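Local coordinates for protein oxalate biosynthetic component 1 (Burkholderia thailandensis, PDB 5IKY) that probably makes oxalate in quorum sensing-dependent oxalogenesis as a bifunctional enzyme, combining serine hydrolase and lyase activities in one chain, at residues 611-616 with 678-683; 552-557 with 723-728; 1031-1036 with 1081-1086; 311-316 with 335-340. One frame throughout, in Å; residues are numbered along the deposited sequence.

Contact 1 (611-616 with 678-683); sequences VEELDR and QFKPLP
Arg616, which ends a short 3-10 turn, and Gln678, shortly before helix 682-690, bring the two backbones nearest each other, with 5.8 Å between their CA atoms. The side chain of Arg616 then does most of the joining. It runs extended through chi2 and bends at chi3 (58°), a turn that lays its guanidinium beside the backbone of 678-680. There NE donates to the carbonyl O of Gln678 at 3.1 Å. The bond is nearly straight, 169° at the hydrogen; its acceptor lies in the guanidinium plane, whereas the donor is tilted 22° from the carbonyl plane. The Gln678 side chain doubles back at chi2, and its OE1 lies 3.6 Å from Arg616 CG, while its NE2 is bonded to Leu733 O. The setting is the cap domain, where a 3-10 turn from the loop after helix 592-602 meets the approach to helix 682-690, whose N-cap position is taken by Pro681. Lys680 crosses Arg616 at about a right angle, its extended chain bringing CE over one guanidinium face, 3.6 Å from Arg616 NH1. The ammonium itself, Lys680 NZ, stands 4.0 Å from the same NH1, a pairing of like charges that nearby acids should temper: Glu688 forms a salt bridge with Lys680, and Glu639 one with Arg616 NH2. Glu639 also accepts a hydrogen bond from the backbone N of Lys680, linking both segments to helix 629-641. Glu613 adds a looser attraction, its OE1 4.1 Å from Lys680 NZ, beyond salt-bridge range.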
# COMPACT_ATOMS: atom_id res chain seq x y z
N VAL A 611 -6.09 -21.91 15.16
CA VAL A 611 -6.15 -22.19 16.59
C VAL A 611 -6.36 -23.68 16.82
O VAL A 611 -5.79 -24.27 17.74
CB VAL A 611 -7.29 -21.41 17.28
N GLU A 612 -7.17 -24.29 15.95
CA GLU A 612 -7.51 -25.70 16.07
C GLU A 612 -6.54 -26.59 15.29
O GLU A 612 -6.86 -27.74 14.98
CB GLU A 612 -8.94 -25.94 15.57
CG GLU A 612 -10.00 -25.11 16.28
CD GLU A 612 -11.37 -25.25 15.66
OE1 GLU A 612 -12.36 -24.84 16.29
OE2 GLU A 612 -11.46 -25.78 14.52
N GLU A 613 -5.36 -26.06 14.99
CA GLU A 613 -4.35 -26.82 14.26
C GLU A 613 -3.83 -27.99 15.09
O GLU A 613 -3.33 -28.98 14.55
CB GLU A 613 -3.19 -25.90 13.85
CG GLU A 613 -2.10 -26.56 13.01
CD GLU A 613 -2.57 -27.00 11.63
OE1 GLU A 613 -3.66 -26.58 11.20
OE2 GLU A 613 -1.83 -27.77 10.97
N LEU A 614 -3.96 -27.88 16.41
CA LEU A 614 -3.50 -28.92 17.33
C LEU A 614 -4.33 -30.20 17.21
O LEU A 614 -3.92 -31.25 17.71
CB LEU A 614 -3.54 -28.41 18.77
CG LEU A 614 -2.44 -27.44 19.18
CD1 LEU A 614 -2.69 -26.89 20.57
CD2 LEU A 614 -1.08 -28.11 19.11
N ASP A 615 -5.48 -30.11 16.55
CA ASP A 615 -6.33 -31.28 16.34
C ASP A 615 -5.64 -32.34 15.48
O ASP A 615 -5.98 -33.52 15.55
CB ASP A 615 -7.66 -30.86 15.69
CG ASP A 615 -8.52 -30.01 16.60
OD1 ASP A 615 -8.00 -29.52 17.63
OD2 ASP A 615 -9.72 -29.84 16.30
N ARG A 616 -4.67 -31.91 14.69
CA ARG A 616 -3.92 -32.81 13.82
C ARG A 616 -2.70 -33.40 14.54
O ARG A 616 -2.08 -34.34 14.04
CB ARG A 616 -3.47 -32.09 12.55
CG ARG A 616 -4.61 -31.69 11.63
CD ARG A 616 -4.13 -30.79 10.50
NE ARG A 616 -3.09 -31.44 9.69
CZ ARG A 616 -1.99 -30.83 9.26
NH1 ARG A 616 -1.78 -29.55 9.57
NH2 ARG A 616 -1.10 -31.49 8.54
N GLN A 678 -2.53 -37.92 9.22
CA GLN A 678 -3.18 -36.66 9.55
C GLN A 678 -2.80 -35.59 8.53
O GLN A 678 -3.17 -34.42 8.68
CB GLN A 678 -2.80 -36.20 10.97
CG GLN A 678 -3.67 -36.80 12.06
CD GLN A 678 -5.13 -36.40 11.94
OE1 GLN A 678 -5.47 -35.21 12.00
NE2 GLN A 678 -6.01 -37.38 11.76
N PHE A 679 -2.05 -35.99 7.51
CA PHE A 679 -1.70 -35.09 6.41
C PHE A 679 -2.94 -34.72 5.61
O PHE A 679 -3.78 -35.57 5.33
CB PHE A 679 -0.66 -35.72 5.48
CG PHE A 679 0.75 -35.68 6.02
CD1 PHE A 679 1.06 -34.94 7.15
CD2 PHE A 679 1.76 -36.37 5.38
CE1 PHE A 679 2.35 -34.91 7.64
CE2 PHE A 679 3.06 -36.34 5.86
CZ PHE A 679 3.35 -35.60 6.99
N LYS A 680 -3.04 -33.45 5.24
CA LYS A 680 -4.14 -32.98 4.42
C LYS A 680 -3.98 -33.48 2.99
O LYS A 680 -2.91 -33.35 2.40
CB LYS A 680 -4.21 -31.45 4.44
CG LYS A 680 -4.42 -30.86 5.83
CD LYS A 680 -4.22 -29.36 5.82
CE LYS A 680 -4.42 -28.77 7.21
NZ LYS A 680 -4.15 -27.31 7.24
N PRO A 681 -5.05 -34.06 2.43
CA PRO A 681 -5.06 -34.45 1.01
C PRO A 681 -4.96 -33.24 0.09
O PRO A 681 -5.15 -32.11 0.54
CB PRO A 681 -6.42 -35.15 0.85
CG PRO A 681 -7.26 -34.60 1.95
CD PRO A 681 -6.33 -34.37 3.10
N LEU A 682 -4.64 -33.47 -1.18
CA LEU A 682 -4.43 -32.39 -2.14
C LEU A 682 -5.61 -31.41 -2.28
O LEU A 682 -5.40 -30.19 -2.20
CB LEU A 682 -4.07 -32.97 -3.51
CG LEU A 682 -3.90 -31.99 -4.68
CD1 LEU A 682 -2.78 -31.00 -4.41
CD2 LEU A 682 -3.65 -32.75 -5.98
N PRO A 683 -6.85 -31.91 -2.47
CA PRO A 683 -7.95 -30.94 -2.63
C PRO A 683 -8.18 -30.06 -1.40
O PRO A 683 -8.61 -28.91 -1.56
CB PRO A 683 -9.17 -31.84 -2.88
CG PRO A 683 -8.61 -33.12 -3.38
CD PRO A 683 -7.33 -33.29 -2.63

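Contact 2 (552-557 with 723-728); sequences VSADTI and YHALRE
His724 is the first residue of 723-728 to meet the other segment. Its CG stands anti to the backbone N (chi1 -174°), and this swings the imidazole out to the coil that precedes helix 554-560. CE1 comes within 3.6 Å of Val552 O, and ND1 lies 4.0 Å from Ile557 CD1, the end of an isoleucine side chain that crosses the histidine at about a right angle. One face of the ring carries Arg727 NH1, displaced toward the rim and 3.5 Å above the plane, and His854 from helix 849-860 adds an edge-to-face ring contact. Next in order, Ala725 marks the tightest approach of the backbones: its CA is 4.4 Å from that of Ala554, near enough for Ala554 CB to sit 3.8 Å from Ala725 CA. The methyl of Ala725 in turn meets Ile557 CG2, and Leu687 of helix 682-690 packs on the same alanine. Leu726 turns away toward Leu684 and Leu687 of that helix, while the guanidinium of Arg727 makes a long salt bridge to Glu728 OE1 and a weak, long ion pair with Glu845. The walk finishes at Glu728, where the aliphatic part of the side chain does the touching: CB approaches Ala554 CB to 3.6 Å, and CG comes equally near. Ser553 holds the N-cap position of helix 554-560, so it is the first turn of this cap-domain helix that rests on the long helix 715-734. With no hydrogen bond between the two segments, the fit rests on close alanine packing, aliphatic contact and the imidazole of His724 against the Val552 carbonyl.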
# COMPACT_ATOMS: atom_id res chain seq x y z
N VAL A 552 -26.45 -28.74 -1.40
CA VAL A 552 -25.26 -29.09 -2.16
C VAL A 552 -24.26 -29.88 -1.30
O VAL A 552 -24.12 -29.62 -0.10
CB VAL A 552 -24.57 -27.84 -2.76
CG1 VAL A 552 -24.00 -26.96 -1.66
CG2 VAL A 552 -23.50 -28.22 -3.76
N SER A 553 -23.59 -30.85 -1.91
CA SER A 553 -22.64 -31.69 -1.20
C SER A 553 -21.21 -31.25 -1.46
O SER A 553 -20.93 -30.59 -2.46
CB SER A 553 -22.81 -33.16 -1.61
OG SER A 553 -22.35 -33.36 -2.94
N ALA A 554 -20.31 -31.63 -0.56
CA ALA A 554 -18.89 -31.29 -0.70
C ALA A 554 -18.28 -31.99 -1.91
O ALA A 554 -17.43 -31.43 -2.60
CB ALA A 554 -18.14 -31.65 0.55
N ASP A 555 -18.72 -33.22 -2.17
CA ASP A 555 -18.24 -33.98 -3.32
C ASP A 555 -18.56 -33.26 -4.63
O ASP A 555 -17.73 -33.23 -5.54
CB ASP A 555 -18.86 -35.38 -3.34
CG ASP A 555 -18.22 -36.30 -2.32
OD1 ASP A 555 -17.09 -36.02 -1.88
OD2 ASP A 555 -18.85 -37.32 -1.96
N THR A 556 -19.75 -32.69 -4.72
CA THR A 556 -20.16 -31.94 -5.90
C THR A 556 -19.31 -30.69 -6.07
O THR A 556 -18.86 -30.37 -7.17
CB THR A 556 -21.65 -31.56 -5.84
OG1 THR A 556 -22.45 -32.74 -5.69
CG2 THR A 556 -22.07 -30.83 -7.11
N ILE A 557 -19.09 -29.98 -4.96
CA ILE A 557 -18.26 -28.78 -4.97
C ILE A 557 -16.83 -29.11 -5.39
O ILE A 557 -16.25 -28.44 -6.25
CB ILE A 557 -18.25 -28.10 -3.59
CG1 ILE A 557 -19.66 -27.69 -3.19
CG2 ILE A 557 -17.33 -26.89 -3.60
CD1 ILE A 557 -19.76 -27.10 -1.79
N TYR A 723 -15.69 -23.12 1.99
CA TYR A 723 -15.56 -23.52 3.38
C TYR A 723 -16.46 -24.72 3.70
O TYR A 723 -16.18 -25.48 4.63
CB TYR A 723 -15.88 -22.36 4.32
CG TYR A 723 -14.68 -21.48 4.61
CD1 TYR A 723 -13.58 -21.99 5.28
CD2 TYR A 723 -14.65 -20.15 4.21
CE1 TYR A 723 -12.48 -21.21 5.54
CE2 TYR A 723 -13.56 -19.36 4.47
CZ TYR A 723 -12.47 -19.89 5.13
OH TYR A 723 -11.37 -19.11 5.40
N HIS A 724 -17.53 -24.87 2.93
CA HIS A 724 -18.40 -26.03 3.06
C HIS A 724 -17.62 -27.31 2.77
O HIS A 724 -17.64 -28.26 3.56
CB HIS A 724 -19.60 -25.91 2.12
CG HIS A 724 -20.62 -27.00 2.29
ND1 HIS A 724 -20.38 -28.31 1.93
CD2 HIS A 724 -21.89 -26.96 2.77
CE1 HIS A 724 -21.45 -29.03 2.19
NE2 HIS A 724 -22.38 -28.24 2.70
N ALA A 725 -16.93 -27.32 1.64
CA ALA A 725 -16.11 -28.46 1.26
C ALA A 725 -14.92 -28.60 2.21
O ALA A 725 -14.50 -29.72 2.53
CB ALA A 725 -15.62 -28.32 -0.18
N LEU A 726 -14.40 -27.47 2.66
CA LEU A 726 -13.27 -27.45 3.58
C LEU A 726 -13.67 -28.02 4.93
O LEU A 726 -12.87 -28.70 5.58
CB LEU A 726 -12.73 -26.02 3.73
CG LEU A 726 -11.24 -25.84 4.06
CD1 LEU A 726 -10.77 -24.47 3.62
CD2 LEU A 726 -10.97 -26.04 5.54
N ARG A 727 -14.90 -27.75 5.35
CA ARG A 727 -15.42 -28.28 6.60
C ARG A 727 -15.52 -29.80 6.54
O ARG A 727 -15.08 -30.50 7.46
CB ARG A 727 -16.79 -27.68 6.92
CG ARG A 727 -17.45 -28.26 8.17
CD ARG A 727 -18.96 -28.15 8.09
NE ARG A 727 -19.46 -28.58 6.79
CZ ARG A 727 -19.56 -29.85 6.40
NH1 ARG A 727 -20.02 -30.14 5.19
NH2 ARG A 727 -19.18 -30.83 7.21
N GLU A 728 -16.09 -30.30 5.45
CA GLU A 728 -16.28 -31.74 5.25
C GLU A 728 -14.95 -32.50 5.29
O GLU A 728 -14.84 -33.52 5.96
CB GLU A 728 -16.98 -31.99 3.92
CG GLU A 728 -16.99 -33.45 3.48
CD GLU A 728 -18.28 -34.15 3.85
OE1 GLU A 728 -19.07 -33.58 4.63
OE2 GLU A 728 -18.50 -35.28 3.37

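Contact 3 (1031-1036 with 1081-1086); sequences DYRYDH and WLRQWI
Trp1081 reaches from helix 1080-1090 to Asp1035 in the loop before strand 1038-1043, across a gap of 7.5 Å between their CA atoms. From CB the indole leaves with CG between the backbone N and the carbonyl carbon (chi1 59°), the most crowded of the staggered settings, and its pyrrole edge is thereby presented to the loop. CD1 just grazes Asp1035 O. At NE1 the meeting is closest: it donates to Asp1035 O at 3.2 Å, but the bond is weak, bent to 128° at the hydrogen. The same nitrogen lies 3.4 Å from Asp1035 CA, which sits at the ring edge in the indole plane. Farther round, CE2 and CZ2 pass the carbonyl O of Asp1035 more loosely, and CZ3, on the benzo side, stands over one face of Trp1085, 3.6 Å above that ring. Beside the tryptophan, Leu1082 offers CD2 to Tyr1034, 4.2 Å from CE2 of its ring and 3.9 Å from its OH; that hydroxyl is hydrogen-bonded to Tyr1074 O. The end of Arg1083 also comes toward the loop, its NH2 4.2 Å from Arg1033 NE. These are like charges, and Arg1083 NH2 is engaged by Ser1078 O, while Ile812 of helix 792-813 packs on the same arginine. Tyr1034 is the centre of an inverse gamma turn, a tight bend consistent with Arg1033, Tyr1034 and Asp1035 each meeting a different helix residue. The arrangement is a loop-to-helix packing in an alpha/beta hydrolase domain, just before strand 1038-1043, one of the two outermost strands of its central sheet.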
# COMPACT_ATOMS: atom_id res chain seq x y z
N ASP A 1031 2.21 2.19 22.28
CA ASP A 1031 1.58 3.47 22.61
C ASP A 1031 0.44 3.80 21.65
O ASP A 1031 -0.42 4.62 21.96
CB ASP A 1031 2.62 4.59 22.58
CG ASP A 1031 3.73 4.39 23.60
OD1 ASP A 1031 3.45 3.84 24.68
OD2 ASP A 1031 4.88 4.78 23.31
N TYR A 1032 0.45 3.16 20.49
CA TYR A 1032 -0.48 3.48 19.41
C TYR A 1032 -1.95 3.34 19.78
O TYR A 1032 -2.37 2.33 20.35
CB TYR A 1032 -0.19 2.61 18.18
CG TYR A 1032 -1.29 2.64 17.15
CD1 TYR A 1032 -1.45 3.75 16.32
CD2 TYR A 1032 -2.17 1.58 17.01
CE1 TYR A 1032 -2.46 3.79 15.37
CE2 TYR A 1032 -3.18 1.62 16.07
CZ TYR A 1032 -3.32 2.72 15.25
OH TYR A 1032 -4.33 2.76 14.31
N ARG A 1033 -2.72 4.37 19.44
CA ARG A 1033 -4.18 4.33 19.53
C ARG A 1033 -4.77 4.87 18.24
O ARG A 1033 -4.23 5.81 17.66
CB ARG A 1033 -4.68 5.14 20.73
CG ARG A 1033 -4.33 4.59 22.10
CD ARG A 1033 -4.88 5.50 23.18
NE ARG A 1033 -4.61 5.01 24.53
CZ ARG A 1033 -3.48 5.23 25.19
NH1 ARG A 1033 -2.51 5.93 24.63
NH2 ARG A 1033 -3.32 4.74 26.42
N TYR A 1034 -5.88 4.29 17.78
CA TYR A 1034 -6.51 4.78 16.56
C TYR A 1034 -7.53 5.89 16.86
O TYR A 1034 -8.72 5.74 16.61
CB TYR A 1034 -7.18 3.62 15.79
CG TYR A 1034 -8.06 2.69 16.60
CD1 TYR A 1034 -7.52 1.62 17.30
CD2 TYR A 1034 -9.44 2.86 16.64
CE1 TYR A 1034 -8.33 0.76 18.03
CE2 TYR A 1034 -10.25 2.01 17.36
CZ TYR A 1034 -9.69 0.96 18.06
OH TYR A 1034 -10.49 0.11 18.79
N ASP A 1035 -7.03 7.01 17.39
CA ASP A 1035 -7.86 8.18 17.64
C ASP A 1035 -8.34 8.80 16.34
O ASP A 1035 -9.43 9.38 16.27
CB ASP A 1035 -7.11 9.23 18.46
CG ASP A 1035 -6.18 8.61 19.49
OD1 ASP A 1035 -6.63 7.71 20.23
OD2 ASP A 1035 -5.02 9.05 19.59
N HIS A 1036 -7.52 8.67 15.30
CA HIS A 1036 -7.79 9.25 13.99
C HIS A 1036 -9.04 8.67 13.33
O HIS A 1036 -9.53 9.22 12.34
CB HIS A 1036 -6.59 9.05 13.07
CG HIS A 1036 -6.23 7.62 12.86
ND1 HIS A 1036 -5.44 6.91 13.74
CD2 HIS A 1036 -6.57 6.75 11.88
CE1 HIS A 1036 -5.31 5.67 13.31
NE2 HIS A 1036 -5.98 5.54 12.18
N TRP A 1081 -11.75 8.57 23.24
CA TRP A 1081 -13.09 9.04 22.90
C TRP A 1081 -14.06 7.88 22.69
O TRP A 1081 -15.26 8.02 22.92
CB TRP A 1081 -13.05 9.93 21.66
CG TRP A 1081 -12.49 9.28 20.43
CD1 TRP A 1081 -11.18 9.25 20.05
CD2 TRP A 1081 -13.22 8.58 19.42
NE1 TRP A 1081 -11.05 8.57 18.86
CE2 TRP A 1081 -12.29 8.14 18.46
CE3 TRP A 1081 -14.58 8.27 19.24
CZ2 TRP A 1081 -12.67 7.42 17.33
CZ3 TRP A 1081 -14.95 7.55 18.11
CH2 TRP A 1081 -14.00 7.13 17.17
N LEU A 1082 -13.53 6.74 22.25
CA LEU A 1082 -14.36 5.55 22.04
C LEU A 1082 -14.81 4.96 23.37
O LEU A 1082 -15.94 4.48 23.50
CB LEU A 1082 -13.60 4.50 21.23
CG LEU A 1082 -14.32 3.17 20.98
CD1 LEU A 1082 -15.67 3.40 20.32
CD2 LEU A 1082 -13.45 2.24 20.14
N ARG A 1083 -13.92 4.99 24.36
CA ARG A 1083 -14.23 4.45 25.68
C ARG A 1083 -15.33 5.24 26.36
O ARG A 1083 -16.08 4.71 27.18
CB ARG A 1083 -12.97 4.42 26.55
CG ARG A 1083 -11.76 3.85 25.83
CD ARG A 1083 -10.61 3.55 26.77
NE ARG A 1083 -9.44 3.08 26.02
CZ ARG A 1083 -8.38 2.50 26.57
NH1 ARG A 1083 -8.34 2.30 27.88
NH2 ARG A 1083 -7.37 2.11 25.80
N GLN A 1084 -15.43 6.52 26.01
CA GLN A 1084 -16.49 7.38 26.53
C GLN A 1084 -17.86 6.89 26.08
O GLN A 1084 -18.84 6.96 26.83
CB GLN A 1084 -16.28 8.83 26.09
CG GLN A 1084 -17.48 9.73 26.30
CD GLN A 1084 -17.11 11.11 26.81
OE1 GLN A 1084 -16.18 11.26 27.60
NE2 GLN A 1084 -17.83 12.13 26.36
N TRP A 1085 -17.93 6.37 24.86
CA TRP A 1085 -19.18 5.84 24.32
C TRP A 1085 -19.62 4.62 25.11
O TRP A 1085 -20.79 4.48 25.48
CB TRP A 1085 -19.02 5.47 22.84
CG TRP A 1085 -18.70 6.63 21.93
CD1 TRP A 1085 -18.23 7.85 22.30
CD2 TRP A 1085 -18.84 6.66 20.51
NE1 TRP A 1085 -18.06 8.64 21.19
CE2 TRP A 1085 -18.43 7.93 20.08
CE3 TRP A 1085 -19.26 5.73 19.55
CZ2 TRP A 1085 -18.43 8.30 18.73
CZ3 TRP A 1085 -19.26 6.10 18.22
CH2 TRP A 1085 -18.85 7.38 17.82
N ILE A 1086 -18.67 3.73 25.38
CA ILE A 1086 -18.92 2.53 26.16
C ILE A 1086 -19.23 2.89 27.61
O ILE A 1086 -20.05 2.24 28.27
CB ILE A 1086 -17.72 1.56 26.09
CG1 ILE A 1086 -17.55 1.06 24.65
CG2 ILE A 1086 -17.91 0.38 27.03
CD1 ILE A 1086 -16.40 0.12 24.46

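Contact 4 (311-316 with 335-340); sequences ASFSPG and DQLAHF
Phe313 and Phe340 contribute the most buried surface here, followed by Leu337. Phe313 closes strand 310-313 with CG anti to its backbone N (chi1 -171°), which carries the ring out of the sheet to the helix. Leu337 lies across it at about a right angle: CD2 stands over one face, 4.0 Å from the ring centroid and 27° off the normal, a CH-pi contact displaced toward the rim. The edge of the same ring is met near its plane by Gln336 CB, 4.2 Å from CE1. One turn on from Gln336, Phe340 directs the far end of its ring at the strand. Its CZ touches Ala311 CB at 3.7 Å, and Ser312 O lies near the ring plane beyond that edge, 4.1 Å from CZ. Phe313 CD1 and Phe340 CE2 also meet, at 4.3 Å. The axes of 311-313 and 335-340 run roughly antiparallel, 154° between their directions, and approach to 10.6 Å. The chain goes on to strand 346-351, which pairs in parallel with 310-313; this is the beta-alpha-beta crossover of a TIM-barrel-type fold. Ser312 has its CB turned away from the helix, and its side chain lies about 5 Å from the magnesium ion held by His227 and Glu477. A water bridges the segments, donating to Ser312 O and accepting from Gln336 NE2 at 2.8 Å, while Arg295 bonds Gln336 OE1. The chemistry is therefore a buried aromatic and aliphatic seam, at whose border the Ser312 carbonyl O is bonded both by the water and by Thr280 OG1.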
# COMPACT_ATOMS: atom_id res chain seq x y z
N ALA A 311 5.68 -2.68 -21.78
CA ALA A 311 6.99 -2.21 -22.21
C ALA A 311 6.87 -1.14 -23.29
O ALA A 311 5.95 -1.18 -24.12
CB ALA A 311 7.84 -3.37 -22.70
N SER A 312 7.79 -0.19 -23.29
CA SER A 312 7.79 0.92 -24.24
C SER A 312 7.94 0.43 -25.68
O SER A 312 8.66 -0.53 -25.95
CB SER A 312 8.90 1.92 -23.91
OG SER A 312 8.58 2.64 -22.74
N PHE A 313 7.26 1.10 -26.59
CA PHE A 313 7.23 0.72 -27.99
C PHE A 313 6.99 1.95 -28.85
O PHE A 313 5.96 2.61 -28.73
CB PHE A 313 6.15 -0.34 -28.23
CG PHE A 313 6.18 -0.96 -29.60
CD1 PHE A 313 7.03 -2.02 -29.87
CD2 PHE A 313 5.35 -0.49 -30.61
CE1 PHE A 313 7.06 -2.60 -31.13
CE2 PHE A 313 5.38 -1.07 -31.87
CZ PHE A 313 6.23 -2.13 -32.13
N SER A 314 7.96 2.28 -29.71
CA SER A 314 7.82 3.43 -30.60
C SER A 314 7.96 3.01 -32.06
O SER A 314 9.06 2.75 -32.54
CB SER A 314 8.85 4.50 -30.26
OG SER A 314 8.59 5.06 -28.98
N PRO A 315 6.83 2.96 -32.79
CA PRO A 315 6.87 2.55 -34.19
C PRO A 315 7.41 3.66 -35.10
O PRO A 315 6.69 4.17 -35.95
CB PRO A 315 5.40 2.25 -34.50
CG PRO A 315 4.64 3.14 -33.58
CD PRO A 315 5.46 3.23 -32.32
N GLY A 316 8.67 4.02 -34.90
CA GLY A 316 9.32 5.04 -35.70
C GLY A 316 10.49 5.67 -34.96
O GLY A 316 10.64 5.47 -33.76
N ASP A 335 10.60 -8.08 -34.07
CA ASP A 335 11.20 -8.99 -33.10
C ASP A 335 10.74 -8.66 -31.69
O ASP A 335 10.54 -9.55 -30.87
CB ASP A 335 12.73 -8.93 -33.18
CG ASP A 335 13.27 -9.60 -34.43
OD1 ASP A 335 12.59 -10.50 -34.97
OD2 ASP A 335 14.38 -9.22 -34.86
N GLN A 336 10.58 -7.36 -31.42
CA GLN A 336 10.05 -6.90 -30.14
C GLN A 336 8.65 -7.47 -29.91
O GLN A 336 8.41 -8.16 -28.93
CB GLN A 336 10.02 -5.37 -30.08
CG GLN A 336 11.39 -4.71 -30.11
CD GLN A 336 12.18 -4.91 -28.83
OE1 GLN A 336 12.92 -5.89 -28.70
NE2 GLN A 336 12.03 -3.99 -27.88
N LEU A 337 7.74 -7.17 -30.83
CA LEU A 337 6.35 -7.62 -30.71
C LEU A 337 6.24 -9.13 -30.60
O LEU A 337 5.41 -9.65 -29.85
CB LEU A 337 5.52 -7.12 -31.89
CG LEU A 337 5.22 -5.63 -31.91
CD1 LEU A 337 4.26 -5.28 -33.04
CD2 LEU A 337 4.65 -5.17 -30.57
N ALA A 338 7.09 -9.85 -31.32
CA ALA A 338 7.08 -11.31 -31.26
C ALA A 338 7.48 -11.76 -29.87
O ALA A 338 6.87 -12.67 -29.30
CB ALA A 338 8.01 -11.89 -32.30
N HIS A 339 8.49 -11.10 -29.31
CA HIS A 339 8.98 -11.41 -27.98
C HIS A 339 7.98 -11.01 -26.89
O HIS A 339 7.75 -11.76 -25.94
CB HIS A 339 10.32 -10.71 -27.73
CG HIS A 339 10.89 -10.98 -26.37
ND1 HIS A 339 11.53 -12.16 -26.05
CD2 HIS A 339 10.90 -10.23 -25.25
CE1 HIS A 339 11.91 -12.12 -24.79
NE2 HIS A 339 11.55 -10.96 -24.28
N PHE A 340 7.38 -9.82 -27.03
CA PHE A 340 6.34 -9.36 -26.11
C PHE A 340 5.24 -10.41 -25.96
O PHE A 340 4.72 -10.64 -24.87
CB PHE A 340 5.69 -8.05 -26.59
CG PHE A 340 6.56 -6.83 -26.44
CD1 PHE A 340 7.93 -6.92 -26.29
CD2 PHE A 340 5.99 -5.56 -26.45
CE1 PHE A 340 8.71 -5.79 -26.17
CE2 PHE A 340 6.76 -4.43 -26.32
CZ PHE A 340 8.12 -4.54 -26.18
O HOH W 1 10.28 -1.85 -28.30

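From the N terminus, contact 4 comes first and closes a short loop, packing a strand of the TIM-barrel-like domain against the helix that follows it. Contact 2 then closes a much longer one in the cap domain, joining helix 554-560 to the long helix 715-734. Contact 1 is nested inside that loop and joins the loop after helix 592-602 to the approach to helix 682-690, the centres of contacts 1 and 2 lying 16 Å apart without touching. Contact 3 follows in series within the alpha/beta hydrolase domain. Its centre is 55 Å from that of contact 4, on opposite sides of the chain's centre. No contacts cross, and each joins parts within one domain.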